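Local coordinates for protein serine protease inhibitor (Thermoanaerobacter tengcongensis, PDB 2PEF) that probably inhibits serine proteases as a serpin from a thermophilic bacterium, captured here in the latent state, at residues A[17-20]-A[21-25]; A[124-127]-A[128-131]; A[168-171]-A[172-176]; A[241-244]-A[245-248]. All coordinates share one frame; numbering follows the deposited sequence. Where two conformers were deposited one is given.

Contact 1: residues A[17-20]-A[21-25]; sequences SIEL and FKNSI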
ATOM      1  N   SER A  17       4.090  -0.398   8.696  1.00 13.37           N
ATOM      2  CA  SER A  17       2.821  -0.615   8.010  1.00 12.92           C
ATOM      3  C   SER A  17       1.639  -0.071   8.804  1.00 12.48           C
ATOM      4  O   SER A  17       0.790   0.640   8.256  1.00 12.42           O
ATOM      5  CB  SER A  17       2.626  -2.106   7.712  1.00 12.92           C
ATOM      6  OG  SER A  17       3.595  -2.555   6.773  1.00 14.23           O
ATOM      7  N   ILE A  18       1.591  -0.398  10.095  1.00 11.70           N
ATOM      8  CA  ILE A  18       0.485   0.029  10.954  1.00 12.71           C
ATOM      9  C   ILE A  18       0.556   1.520  11.293  1.00 12.70           C
ATOM     10  O   ILE A  18      -0.471   2.196  11.345  1.00 12.99           O
ATOM     11  CB  ILE A  18       0.355  -0.870  12.220  1.00 11.81           C
ATOM     12  CG1 ILE A  18       0.048  -2.322  11.816  1.00 11.95           C
ATOM     13  CG2 ILE A  18      -0.713  -0.338  13.187  1.00 13.36           C
ATOM     14  CD1 ILE A  18      -1.208  -2.514  10.945  1.00 13.30           C
ATOM     15  N   GLU A  19       1.763   2.044  11.493  1.00 13.05           N
ATOM     16  CA  GLU A  19       1.910   3.484  11.716  1.00 13.31           C
ATOM     17  C   GLU A  19       1.488   4.271  10.474  1.00 13.31           C
ATOM     18  O   GLU A  19       0.817   5.300  10.578  1.00 13.02           O
ATOM     19  CB  GLU A  19       3.330   3.855  12.147  1.00 14.62           C
ATOM     20  CG  GLU A  19       3.704   3.376  13.549  1.00 18.22           C
ATOM     21  CD  GLU A  19       2.707   3.804  14.620  1.00 20.88           C
ATOM     22  OE1 GLU A  19       2.424   5.015  14.718  1.00 21.37           O
ATOM     23  OE2 GLU A  19       2.207   2.924  15.359  1.00 25.87           O
ATOM     24  N   LEU A  20       1.866   3.770   9.299  1.00 13.67           N
ATOM     25  CA  LEU A  20       1.423   4.364   8.042  1.00 13.02           C
ATOM     26  C   LEU A  20      -0.104   4.334   7.939  1.00 13.53           C
ATOM     27  O   LEU A  20      -0.729   5.366   7.698  1.00 13.80           O
ATOM     28  CB  LEU A  20       2.060   3.641   6.847  1.00 13.98           C
ATOM     29  CG  LEU A  20       1.967   4.302   5.473  1.00 11.34           C
ATOM     30  CD1 LEU A  20       2.687   5.651   5.451  1.00 15.49           C
ATOM     31  CD2 LEU A  20       2.537   3.371   4.407  1.00 13.02           C
ATOM     32  N   PHE A  21      -0.690   3.152   8.146  1.00 12.13           N
ATOM     33  CA  PHE A  21      -2.145   2.978   8.109  1.00 12.70           C
ATOM     34  C   PHE A  21      -2.885   3.898   9.076  1.00 12.82           C
ATOM     35  O   PHE A  21      -3.778   4.641   8.666  1.00 12.92           O
ATOM     36  CB  PHE A  21      -2.515   1.512   8.362  1.00 12.15           C
ATOM     37  CG  PHE A  21      -3.998   1.258   8.463  1.00 11.64           C
ATOM     38  CD1 PHE A  21      -4.838   1.496   7.379  1.00  9.93           C
ATOM     39  CD2 PHE A  21      -4.549   0.754   9.638  1.00 10.32           C
ATOM     40  CE1 PHE A  21      -6.209   1.243   7.473  1.00  9.04           C
ATOM     41  CE2 PHE A  21      -5.913   0.501   9.738  1.00 13.07           C
ATOM     42  CZ  PHE A  21      -6.744   0.747   8.656  1.00 11.13           C
ATOM     43  N   LYS A  22      -2.495   3.876  10.350  1.00 13.64           N
ATOM     44  CA  LYS A  22      -3.248   4.590  11.386  1.00 15.03           C
ATOM     45  C   LYS A  22      -3.185   6.117  11.255  1.00 15.72           C
ATOM     46  O   LYS A  22      -3.950   6.836  11.911  1.00 16.04           O
ATOM     47  CB  LYS A  22      -2.825   4.130  12.787  1.00 16.43           C
ATOM     48  CG  LYS A  22      -1.485   4.670  13.266  1.00 18.41           C
ATOM     49  CD  LYS A  22      -0.957   3.866  14.449  1.00 20.46           C
ATOM     50  CE  LYS A  22      -1.779   4.088  15.706  1.00 19.16           C
ATOM     51  NZ  LYS A  22      -1.219   3.336  16.867  1.00 21.42           N
ATOM     52  N   ASN A  23      -2.276   6.601  10.413  1.00 15.40           N
ATOM     53  CA  ASN A  23      -2.170   8.027  10.127  1.00 16.38           C
ATOM     54  C   ASN A  23      -2.721   8.423   8.748  1.00 16.55           C
ATOM     55  O   ASN A  23      -2.632   9.588   8.346  1.00 16.79           O
ATOM     56  CB  ASN A  23      -0.723   8.498  10.311  1.00 17.28           C
ATOM     57  CG  ASN A  23      -0.282   8.470  11.764  1.00 20.29           C
ATOM     58  OD1 ASN A  23       0.601   7.697  12.144  1.00 24.02           O
ATOM     59  ND2 ASN A  23      -0.901   9.313  12.592  1.00 20.56           N
ATOM     60  N   SER A  24      -3.314   7.454   8.051  1.00 16.51           N
ATOM     61  CA  SER A  24      -3.824   7.648   6.688  1.00 17.26           C
ATOM     62  C   SER A  24      -5.341   7.446   6.588  1.00 18.39           C
ATOM     63  O   SER A  24      -5.889   7.293   5.490  1.00 18.90           O
ATOM     64  CB  SER A  24      -3.111   6.693   5.726  1.00 17.60           C
ATOM     65  OG  SER A  24      -1.710   6.887   5.751  1.00 17.09           O
ATOM     66  N   ILE A  25      -6.009   7.464   7.737  1.00 18.38           N
ATOM     67  CA  ILE A  25      -7.435   7.156   7.834  1.00 19.18           C
ATOM     68  C   ILE A  25      -8.319   8.381   7.612  1.00 19.86           C
ATOM     69  O   ILE A  25      -8.193   9.395   8.312  1.00 20.86           O
ATOM     70  CB  ILE A  25      -7.773   6.505   9.211  1.00 19.03           C
ATOM     71  CG1 ILE A  25      -6.977   5.212   9.413  1.00 18.77           C
ATOM     72  CG2 ILE A  25      -9.277   6.252   9.365  1.00 20.80           C
ATOM     73  CD1 ILE A  25      -7.097   4.222   8.279  1.00 20.21           C
TER

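Contact 2: residues A[124-127]-A[128-131]; sequences AFDS and STVS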
ATOM      1  N   ALA A 124      12.028  13.703 -21.325  1.00 15.80           N
ATOM      2  CA  ALA A 124      12.003  15.119 -21.686  1.00 15.79           C
ATOM      3  C   ALA A 124      11.293  15.972 -20.635  1.00 16.67           C
ATOM      4  O   ALA A 124      11.550  17.176 -20.527  1.00 16.43           O
ATOM      5  CB  ALA A 124      11.352  15.304 -23.048  1.00 16.05           C
ATOM      6  N   PHE A 125      10.403  15.338 -19.871  1.00 16.30           N
ATOM      7  CA  PHE A 125       9.569  16.014 -18.869  1.00 16.52           C
ATOM      8  C   PHE A 125       8.652  17.075 -19.493  1.00 17.30           C
ATOM      9  O   PHE A 125       8.503  18.183 -18.972  1.00 17.97           O
ATOM     10  CB  PHE A 125      10.414  16.564 -17.704  1.00 16.50           C
ATOM     11  CG  PHE A 125      10.640  15.567 -16.586  1.00 15.26           C
ATOM     12  CD1 PHE A 125      11.197  14.314 -16.846  1.00 14.08           C
ATOM     13  CD2 PHE A 125      10.299  15.885 -15.273  1.00 15.05           C
ATOM     14  CE1 PHE A 125      11.401  13.396 -15.820  1.00 16.30           C
ATOM     15  CE2 PHE A 125      10.503  14.969 -14.239  1.00 15.49           C
ATOM     16  CZ  PHE A 125      11.055  13.728 -14.513  1.00 13.07           C
ATOM     17  N   ASP A 126       8.050  16.712 -20.625  1.00 18.24           N
ATOM     18  CA  ASP A 126       7.016  17.522 -21.264  1.00 18.92           C
ATOM     19  C   ASP A 126       5.671  16.793 -21.209  1.00 18.84           C
ATOM     20  O   ASP A 126       5.508  15.854 -20.426  1.00 19.86           O
ATOM     21  CB  ASP A 126       7.405  17.889 -22.706  1.00 18.81           C
ATOM     22  CG  ASP A 126       7.814  16.683 -23.552  1.00 18.27           C
ATOM     23  OD1 ASP A 126       8.559  16.895 -24.532  1.00 17.59           O
ATOM     24  OD2 ASP A 126       7.401  15.538 -23.260  1.00 15.89           O
ATOM     25  N   SER A 127       4.719  17.221 -22.038  1.00 18.59           N
ATOM     26  CA  SER A 127       3.382  16.620 -22.073  1.00 17.89           C
ATOM     27  C   SER A 127       3.405  15.146 -22.482  1.00 16.85           C
ATOM     28  O   SER A 127       2.566  14.363 -22.037  1.00 16.29           O
ATOM     29  CB  SER A 127       2.448  17.418 -22.991  1.00 17.81           C
ATOM     30  OG  SER A 127       2.904  17.407 -24.332  1.00 21.31           O
ATOM     31  N   SER A 128       4.374  14.773 -23.318  1.00 15.97           N
ATOM     32  CA  SER A 128       4.520  13.385 -23.754  1.00 16.02           C
ATOM     33  C   SER A 128       5.055  12.476 -22.651  1.00 16.01           C
ATOM     34  O   SER A 128       4.754  11.280 -22.623  1.00 16.98           O
ATOM     35  CB  SER A 128       5.407  13.301 -24.995  1.00 15.91           C
ATOM     36  OG  SER A 128       4.750  13.891 -26.099  1.00 17.35           O
ATOM     37  N   THR A 129       5.842  13.048 -21.743  1.00 15.95           N
ATOM     38  CA  THR A 129       6.319  12.318 -20.572  1.00 15.42           C
ATOM     39  C   THR A 129       5.152  11.954 -19.654  1.00 15.42           C
ATOM     40  O   THR A 129       5.127  10.861 -19.085  1.00 15.34           O
ATOM     41  CB  THR A 129       7.377  13.123 -19.788  1.00 16.14           C
ATOM     42  OG1 THR A 129       8.387  13.598 -20.687  1.00 13.93           O
ATOM     43  CG2 THR A 129       8.023  12.259 -18.709  1.00 16.88           C
ATOM     44  N   VAL A 130       4.193  12.871 -19.519  1.00 15.23           N
ATOM     45  CA  VAL A 130       2.964  12.622 -18.762  1.00 14.93           C
ATOM     46  C   VAL A 130       2.244  11.393 -19.316  1.00 13.82           C
ATOM     47  O   VAL A 130       1.851  10.507 -18.560  1.00 14.34           O
ATOM     48  CB  VAL A 130       2.018  13.861 -18.776  1.00 14.48           C
ATOM     49  CG1 VAL A 130       0.674  13.534 -18.143  1.00 14.92           C
ATOM     50  CG2 VAL A 130       2.663  15.043 -18.060  1.00 15.68           C
ATOM     51  N   SER A 131       2.100  11.340 -20.638  1.00 13.34           N
ATOM     52  CA  SER A 131       1.472  10.203 -21.307  0.50 12.36           C
ATOM     53  C   SER A 131       2.231   8.909 -21.019  1.00 12.44           C
ATOM     54  O   SER A 131       1.624   7.884 -20.697  1.00 12.30           O
ATOM     55  CB  SER A 131       1.387  10.442 -22.817  0.50 12.65           C
ATOM     56  OG  SER A 131       0.598  11.581 -23.117  0.50  9.98           O
TER
HETATM   57  O   HOH W   1       9.920  12.098 -22.285  1.00 26.04           O
HETATM   58  O   HOH W   2       6.367  16.005 -26.740  1.00 44.63           O
HETATM   59  O   HOH W   3       1.816  14.613 -25.661  1.00 38.19           O

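Contact 3: residues A[168-171]-A[172-176]; sequences AEWE and TVYEK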
ATOM      1  N   ALA A 168      -6.492 -12.052  -7.236  1.00 11.52           N
ATOM      2  CA  ALA A 168      -6.602 -13.391  -6.684  1.00 11.07           C
ATOM      3  C   ALA A 168      -8.042 -13.877  -6.651  1.00 11.98           C
ATOM      4  O   ALA A 168      -8.968 -13.089  -6.479  1.00 11.61           O
ATOM      5  CB  ALA A 168      -6.004 -13.433  -5.293  1.00 12.50           C
ATOM      6  N   GLU A 169      -8.215 -15.183  -6.833  1.00 10.79           N
ATOM      7  CA  GLU A 169      -9.509 -15.830  -6.675  1.00 10.67           C
ATOM      8  C   GLU A 169      -9.633 -16.355  -5.247  1.00  9.73           C
ATOM      9  O   GLU A 169      -8.636 -16.773  -4.657  1.00  9.37           O
ATOM     10  CB  GLU A 169      -9.617 -16.995  -7.657  1.00  9.84           C
ATOM     11  CG  GLU A 169     -10.996 -17.629  -7.764  1.00 14.73           C
ATOM     12  CD  GLU A 169     -11.129 -18.554  -8.958  1.00 14.30           C
ATOM     13  OE1 GLU A 169     -10.751 -18.149 -10.076  1.00 22.88           O
ATOM     14  OE2 GLU A 169     -11.627 -19.687  -8.781  1.00 22.84           O
ATOM     15  N   TRP A 170     -10.848 -16.362  -4.700  1.00  9.22           N
ATOM     16  CA  TRP A 170     -11.085 -17.022  -3.413  1.00  9.84           C
ATOM     17  C   TRP A 170     -10.756 -18.504  -3.529  1.00  9.84           C
ATOM     18  O   TRP A 170     -10.924 -19.094  -4.594  1.00 10.16           O
ATOM     19  CB  TRP A 170     -12.542 -16.871  -2.967  1.00 10.40           C
ATOM     20  CG  TRP A 170     -12.971 -15.463  -2.733  1.00 10.01           C
ATOM     21  CD1 TRP A 170     -13.968 -14.786  -3.390  1.00 11.91           C
ATOM     22  CD2 TRP A 170     -12.434 -14.551  -1.771  1.00  9.37           C
ATOM     23  NE1 TRP A 170     -14.076 -13.504  -2.895  1.00  9.39           N
ATOM     24  CE2 TRP A 170     -13.151 -13.337  -1.896  1.00  9.40           C
ATOM     25  CE3 TRP A 170     -11.412 -14.641  -0.806  1.00  9.02           C
ATOM     26  CZ2 TRP A 170     -12.885 -12.223  -1.096  1.00  9.60           C
ATOM     27  CZ3 TRP A 170     -11.145 -13.530  -0.013  1.00 10.52           C
ATOM     28  CH2 TRP A 170     -11.872 -12.335  -0.169  1.00  9.59           C
ATOM     29  N   GLU A 171     -10.294 -19.104  -2.439  1.00 10.80           N
ATOM     30  CA  GLU A 171     -10.063 -20.550  -2.426  1.00 10.48           C
ATOM     31  C   GLU A 171     -11.386 -21.268  -2.685  1.00 10.40           C
ATOM     32  O   GLU A 171     -11.435 -22.251  -3.430  1.00  9.61           O
ATOM     33  CB  GLU A 171      -9.433 -21.004  -1.106  1.00 12.27           C
ATOM     34  CG  GLU A 171      -9.269 -22.518  -1.007  1.00 12.23           C
ATOM     35  CD  GLU A 171      -8.697 -22.971   0.314  1.00 13.53           C
ATOM     36  OE1 GLU A 171      -9.323 -22.705   1.365  1.00 14.31           O
ATOM     37  OE2 GLU A 171      -7.627 -23.620   0.296  1.00 13.70           O
ATOM     38  N   THR A 172     -12.452 -20.754  -2.074  1.00 11.39           N
ATOM     39  CA  THR A 172     -13.811 -21.172  -2.371  1.00 11.79           C
ATOM     40  C   THR A 172     -14.577 -19.942  -2.849  1.00 12.21           C
ATOM     41  O   THR A 172     -14.890 -19.057  -2.051  1.00 12.42           O
ATOM     42  CB  THR A 172     -14.521 -21.748  -1.121  1.00 13.77           C
ATOM     43  OG1 THR A 172     -13.686 -22.718  -0.477  1.00 11.30           O
ATOM     44  CG2 THR A 172     -15.848 -22.391  -1.502  1.00 13.09           C
ATOM     45  N   VAL A 173     -14.871 -19.880  -4.146  1.00 11.91           N
ATOM     46  CA  VAL A 173     -15.656 -18.758  -4.678  1.00 12.15           C
ATOM     47  C   VAL A 173     -17.083 -18.785  -4.126  1.00 11.74           C
ATOM     48  O   VAL A 173     -17.575 -19.833  -3.707  1.00 12.31           O
ATOM     49  CB  VAL A 173     -15.672 -18.702  -6.234  1.00 12.18           C
ATOM     50  CG1 VAL A 173     -14.286 -18.384  -6.776  1.00 11.79           C
ATOM     51  CG2 VAL A 173     -16.199 -19.994  -6.842  1.00 14.45           C
ATOM     52  N   TYR A 174     -17.730 -17.625  -4.108  1.00 11.24           N
ATOM     53  CA  TYR A 174     -19.102 -17.525  -3.638  1.00 10.86           C
ATOM     54  C   TYR A 174     -20.066 -17.936  -4.738  1.00 10.72           C
ATOM     55  O   TYR A 174     -20.152 -17.267  -5.777  1.00 10.95           O
ATOM     56  CB  TYR A 174     -19.415 -16.100  -3.207  1.00 11.11           C
ATOM     57  CG  TYR A 174     -18.672 -15.606  -1.989  1.00  9.31           C
ATOM     58  CD1 TYR A 174     -17.498 -14.857  -2.118  1.00  8.33           C
ATOM     59  CD2 TYR A 174     -19.157 -15.855  -0.707  1.00  9.99           C
ATOM     60  CE1 TYR A 174     -16.819 -14.384  -1.002  1.00 10.43           C
ATOM     61  CE2 TYR A 174     -18.486 -15.381   0.419  1.00 10.50           C
ATOM     62  CZ  TYR A 174     -17.319 -14.643   0.259  1.00 12.19           C
ATOM     63  OH  TYR A 174     -16.650 -14.155   1.352  1.00 12.35           O
ATOM     64  N   GLU A 175     -20.788 -19.031  -4.508  1.00 10.02           N
ATOM     65  CA  GLU A 175     -21.829 -19.476  -5.428  1.00  9.77           C
ATOM     66  C   GLU A 175     -23.023 -18.533  -5.347  1.00 10.48           C
ATOM     67  O   GLU A 175     -23.197 -17.836  -4.348  1.00 11.25           O
ATOM     68  CB  GLU A 175     -22.274 -20.909  -5.107  1.00  8.82           C
ATOM     69  CG  GLU A 175     -21.191 -21.972  -5.302  1.00 13.33           C
ATOM     70  CD  GLU A 175     -20.689 -22.068  -6.734  1.00 16.44           C
ATOM     71  OE1 GLU A 175     -21.525 -22.087  -7.671  1.00 18.88           O
ATOM     72  OE2 GLU A 175     -19.454 -22.135  -6.921  1.00 18.61           O
ATOM     73  N   LYS A 176     -23.842 -18.520  -6.398  1.00 11.23           N
ATOM     74  CA  LYS A 176     -25.029 -17.663  -6.444  1.00 12.38           C
ATOM     75  C   LYS A 176     -25.890 -17.778  -5.187  1.00 13.51           C
ATOM     76  O   LYS A 176     -26.390 -16.766  -4.681  1.00 11.77           O
ATOM     77  CB  LYS A 176     -25.876 -17.947  -7.696  1.00 11.86           C
ATOM     78  CG  LYS A 176     -25.297 -17.406  -8.996  1.00 14.13           C
ATOM     79  CD  LYS A 176     -25.294 -15.881  -9.038  1.00 17.99           C
ATOM     80  CE  LYS A 176     -24.731 -15.365 -10.355  1.00 20.82           C
ATOM     81  NZ  LYS A 176     -24.957 -13.902 -10.531  1.00 23.95           N
TER
HETATM   82  O   HOH W   4     -12.380 -24.639  -1.998  1.00 17.66           O
HETATM   83  O   HOH W   5     -11.877 -21.581   1.190  1.00 18.18           O

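Contact 4: residues A[241-244]-A[245-248]; sequences TLTG and QKFI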
ATOM      1  N   THR A 241      -5.497   2.081  18.638  1.00 13.49           N
ATOM      2  CA  THR A 241      -4.919   1.052  19.514  1.00 13.52           C
ATOM      3  C   THR A 241      -3.996   0.083  18.784  1.00 13.12           C
ATOM      4  O   THR A 241      -3.225  -0.637  19.413  1.00 14.45           O
ATOM      5  CB  THR A 241      -6.000   0.214  20.258  1.00 13.24           C
ATOM      6  OG1 THR A 241      -6.700  -0.635  19.333  1.00 14.87           O
ATOM      7  CG2 THR A 241      -6.974   1.110  20.996  1.00 13.77           C
ATOM      8  N   LEU A 242      -4.090   0.039  17.458  1.00 12.89           N
ATOM      9  CA  LEU A 242      -3.296  -0.913  16.693  1.00 12.84           C
ATOM     10  C   LEU A 242      -1.809  -0.583  16.701  1.00 12.46           C
ATOM     11  O   LEU A 242      -1.414   0.581  16.716  1.00 13.31           O
ATOM     12  CB  LEU A 242      -3.795  -1.010  15.249  1.00 14.31           C
ATOM     13  CG  LEU A 242      -5.092  -1.762  14.948  1.00 13.66           C
ATOM     14  CD1 LEU A 242      -5.444  -1.534  13.488  1.00 14.49           C
ATOM     15  CD2 LEU A 242      -4.957  -3.255  15.248  1.00 14.58           C
ATOM     16  N   THR A 243      -0.997  -1.635  16.716  1.00 11.54           N
ATOM     17  CA  THR A 243       0.449  -1.538  16.545  1.00 10.87           C
ATOM     18  C   THR A 243       0.835  -2.662  15.594  1.00 11.75           C
ATOM     19  O   THR A 243       0.042  -3.574  15.364  1.00 12.06           O
ATOM     20  CB  THR A 243       1.210  -1.736  17.874  1.00 10.64           C
ATOM     21  OG1 THR A 243       1.048  -3.088  18.321  1.00  8.64           O
ATOM     22  CG2 THR A 243       0.723  -0.768  18.957  1.00 11.29           C
ATOM     23  N   GLY A 244       2.048  -2.616  15.048  1.00 12.40           N
ATOM     24  CA  GLY A 244       2.550  -3.730  14.238  1.00 10.35           C
ATOM     25  C   GLY A 244       2.439  -5.046  14.992  1.00 11.07           C
ATOM     26  O   GLY A 244       1.944  -6.034  14.454  1.00 11.16           O
ATOM     27  N   GLN A 245       2.882  -5.037  16.254  1.00 10.97           N
ATOM     28  CA  GLN A 245       2.829  -6.213  17.135  1.00 12.46           C
ATOM     29  C   GLN A 245       1.406  -6.745  17.282  1.00 12.61           C
ATOM     30  O   GLN A 245       1.158  -7.943  17.132  1.00 12.20           O
ATOM     31  CB  GLN A 245       3.406  -5.860  18.517  1.00 11.31           C
ATOM     32  CG  GLN A 245       3.354  -6.974  19.555  1.00 17.55           C
ATOM     33  CD  GLN A 245       4.346  -8.088  19.278  1.00 21.84           C
ATOM     34  OE1 GLN A 245       3.957  -9.237  19.056  1.00 26.38           O
ATOM     35  NE2 GLN A 245       5.633  -7.756  19.282  1.00 25.13           N
ATOM     36  N   LYS A 246       0.474  -5.841  17.566  1.00 11.41           N
ATOM     37  CA  LYS A 246      -0.923  -6.205  17.764  1.00 12.46           C
ATOM     38  C   LYS A 246      -1.566  -6.755  16.500  1.00 12.86           C
ATOM     39  O   LYS A 246      -2.383  -7.678  16.566  1.00 14.63           O
ATOM     40  CB  LYS A 246      -1.721  -5.019  18.296  1.00 12.33           C
ATOM     41  CG  LYS A 246      -1.474  -4.745  19.765  1.00 14.69           C
ATOM     42  CD  LYS A 246      -2.515  -3.799  20.336  1.00 16.69           C
ATOM     43  CE  LYS A 246      -2.323  -3.619  21.831  1.00 22.34           C
ATOM     44  NZ  LYS A 246      -2.622  -4.868  22.597  1.00 19.88           N
ATOM     45  N   PHE A 247      -1.184  -6.209  15.348  1.00 12.62           N
ATOM     46  CA  PHE A 247      -1.709  -6.708  14.077  1.00 12.52           C
ATOM     47  C   PHE A 247      -1.227  -8.129  13.772  1.00 13.48           C
ATOM     48  O   PHE A 247      -2.029  -8.994  13.426  1.00 13.09           O
ATOM     49  CB  PHE A 247      -1.360  -5.761  12.924  1.00 13.32           C
ATOM     50  CG  PHE A 247      -1.941  -6.184  11.603  1.00 11.83           C
ATOM     51  CD1 PHE A 247      -3.283  -5.959  11.319  1.00 14.82           C
ATOM     52  CD2 PHE A 247      -1.150  -6.822  10.651  1.00 12.95           C
ATOM     53  CE1 PHE A 247      -3.832  -6.356  10.109  1.00 15.18           C
ATOM     54  CE2 PHE A 247      -1.691  -7.222   9.432  1.00 13.07           C
ATOM     55  CZ  PHE A 247      -3.039  -6.989   9.167  1.00 12.95           C
ATOM     56  N   ILE A 248       0.078  -8.368  13.890  1.00 13.58           N
ATOM     57  CA  ILE A 248       0.614  -9.709  13.648  1.00 14.86           C
ATOM     58  C   ILE A 248      -0.011 -10.693  14.638  1.00 14.59           C
ATOM     59  O   ILE A 248      -0.422 -11.794  14.252  1.00 14.91           O
ATOM     60  CB  ILE A 248       2.171  -9.761  13.718  1.00 15.37           C
ATOM     61  CG1 ILE A 248       2.817  -8.805  12.702  1.00 16.75           C
ATOM     62  CG2 ILE A 248       2.683 -11.188  13.515  1.00 17.49           C
ATOM     63  CD1 ILE A 248       2.512  -9.096  11.222  1.00 19.10           C
TER

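Contact 1: residues A[17-20]-A[21-25]
With chi1 at 76°, Lys-22 sets its CG between its own backbone N and carbonyl carbon, and Glu-19 bends at chi2 (-53°), so the two chains run alongside each other in the same direction. Lys-22 CG sits 3.3 Å from Ile-18 O, one turn back, and its CD lies 3.4 Å from Glu-19 OE2. The charged ends are further apart: Glu-19 OE2 and Lys-22 NZ form a long salt bridge of 3.8 Å, and the ammonium group is also hydrogen-bonded to the carbonyls of Lys-240 and Leu-242, which probably draws it away from the carboxylate. A lysine suits this place, its aliphatic part lying along the helix while its tip reaches the next element of the fold.

The backbone beneath is regular at first. Phe-21 N donates to Ser-17 O at 2.9 Å and Lys-22 N to Ile-18 O at 2.8 Å. Beyond Lys-22 the bonding weakens: Asn-23 N makes weak bonds to both Glu-19 O and Leu-20 O. Leu-20 O is gripped more firmly by the hydroxyl of Ser-24, whose OG donates to it at 2.7 Å from above the carbonyl plane, 36° out of it. A small residue with a hydroxyl can thus reach back to a carbonyl of the last turn.

The apolar side chains serve the interior. Leu-20 and Phe-21 meet Ile-33, and Phe-21 and Ile-18 also reach Ile-366 on strand 362-372. The whole is the C-terminal end of an amphipathic helix, the first of the serpin fold, packed on beta-sheet B.

Contact 2: residues A[124-127]-A[128-131]
Phe-125 adopts a left-handed backbone conformation (phi 61°, psi 43°) and Asp-126 an extended one, which turns the amides of both toward the Thr-129 side chain at the start of helix 127-140. Thr-129 OG1 accepts from Asp-126 N at 3.1 Å and, by a weak, strongly bent bond, from Phe-125 N at 2.8 Å. Water 1 joins in, lying 2.7 Å from Thr-129 OG1 and accepting from Ala-124 N, so three partners surround one hydroxyl.

The reciprocal half belongs to Asp-126, the N-cap. Its CG stands between backbone N and carbonyl carbon, chi1 52°, which swings OD2 over the first turn to accept from Ser-128 N at 3.1 Å and Thr-129 N at 3.3 Å, both weakly. A carboxylate suits this position, since its charge would probably be favoured by the positive end of the helix dipole. On the outer side, water 3 links Ser-128 OG to Ser-127 OG, and water 2 links it to Asp-126 OD1, the bond to the carboxylate being weak; small hydroxyls fit an exposed helix start of this kind.

Inward, Thr-129 CG2 comes within 4.2 Å of Phe-125 CD1, and the Phe-125 ring goes on to meet that of Tyr-159. A valine in place of Thr-129 would probably leave the amides of Phe-125 and Asp-126 without their shared acceptor, freeing the incoming loop to shift. Asp-126 and Thr-129 form a capping box, here opening the helix that in serpins lies across beta-sheet A.

Contact 3: residues A[168-171]-A[172-176]
Trp-170 and Tyr-174 make the tight side of this strand end and loop as a T-shaped pair: the edge of the tyrosine points at one face of the indole, with planes at 86° and the centroid of the five-membered ring 5.0 Å from that of the phenol. Tyr-174 CE1 stands over the rim of the pyrrole part, 3.4 Å from Trp-170 NE1. The indole N-H is spent on Asp-319 O, while Tyr-217 stacks on the tryptophan. A large aromatic with one polar N-H suits a buried place that still has a carbonyl to satisfy. Across the backbone from the rings, Val-173 CG1 packs 3.5 Å from Glu-169 CG; the extended chain of Glu-169 carries its carboxylate on to a salt bridge with Lys-86.

The outer side is looser and wet. Glu-171 and Thr-172 are exposed, and solvent joins them: water 4 bridges Glu-171 O and Thr-172 OG1, while water 5 donates to Glu-171 OE1 at 2.8 Å and lies 2.7 Å from Thr-172 OG1. Polar side chains fit a crest where water supplies the links. The aromatic side marks the end of strand 158-169, where the chain leaves beta-sheet A, consistent with the breach region of serpins.

Contact 4: residues A[241-244]-A[245-248]
The Phe-247 ring leads away from 241-244 into the hydrophobic interior, where Ile-18, Ala-354, Ile-356, Pro-363 and Ile-366 touch it; CB is the part that meets the preceding turn, 3.6 Å from Thr-243 O. Its amide holds the turn instead, Phe-247 N donating to Thr-243 O at 2.9 Å.

Thr-243 is the N-cap of helix 244-252. Its OG1, placed by chi1 67° between backbone N and carbonyl carbon, accepts from Lys-246 N at 2.9 Å in a fairly straight bond (163°). Lys-246 then crosses over the threonine, CG 3.3 Å from Thr-243 OG1, and its CD runs on to lie 3.4 Å from Thr-241 O. An alanine at Thr-243 would probably leave the Lys-246 amide without its acceptor and the first turn free to fray.

Gly-244 follows, buried, with Ile-18 packed against its N and its O accepting from Ile-248 N at 3.0 Å. Thus the capped turn joins helix 235-241 to helix 244-252, with Leu-242 and Phe-247 against helix 7-22 and the phenylalanine also on strands 345-357 and 362-372.

Contacts 1 and 4 form one neighbourhood, their centres 11 Å apart: Lys-22 NZ reaches Leu-242 O at 2.8 Å, while Ile-18 CB lies 3.7 Å from Gly-244 N. A helix end thereby packs against a helix start, over strand 362-372. Contact 2 is remote, its centre 42 Å from that of contact 4 and on the opposite side of the molecule's centre. Contact 3 stands apart too, its nearest atoms about 14 Å from contact 4 and 17 Å from contact 1. Helix 127-140, which contact 2 opens, is followed in the chain by strand 158-169, which ends in contact 3 and pairs with strand 322-331, consistent with the inserted reactive-centre loop of a latent serpin.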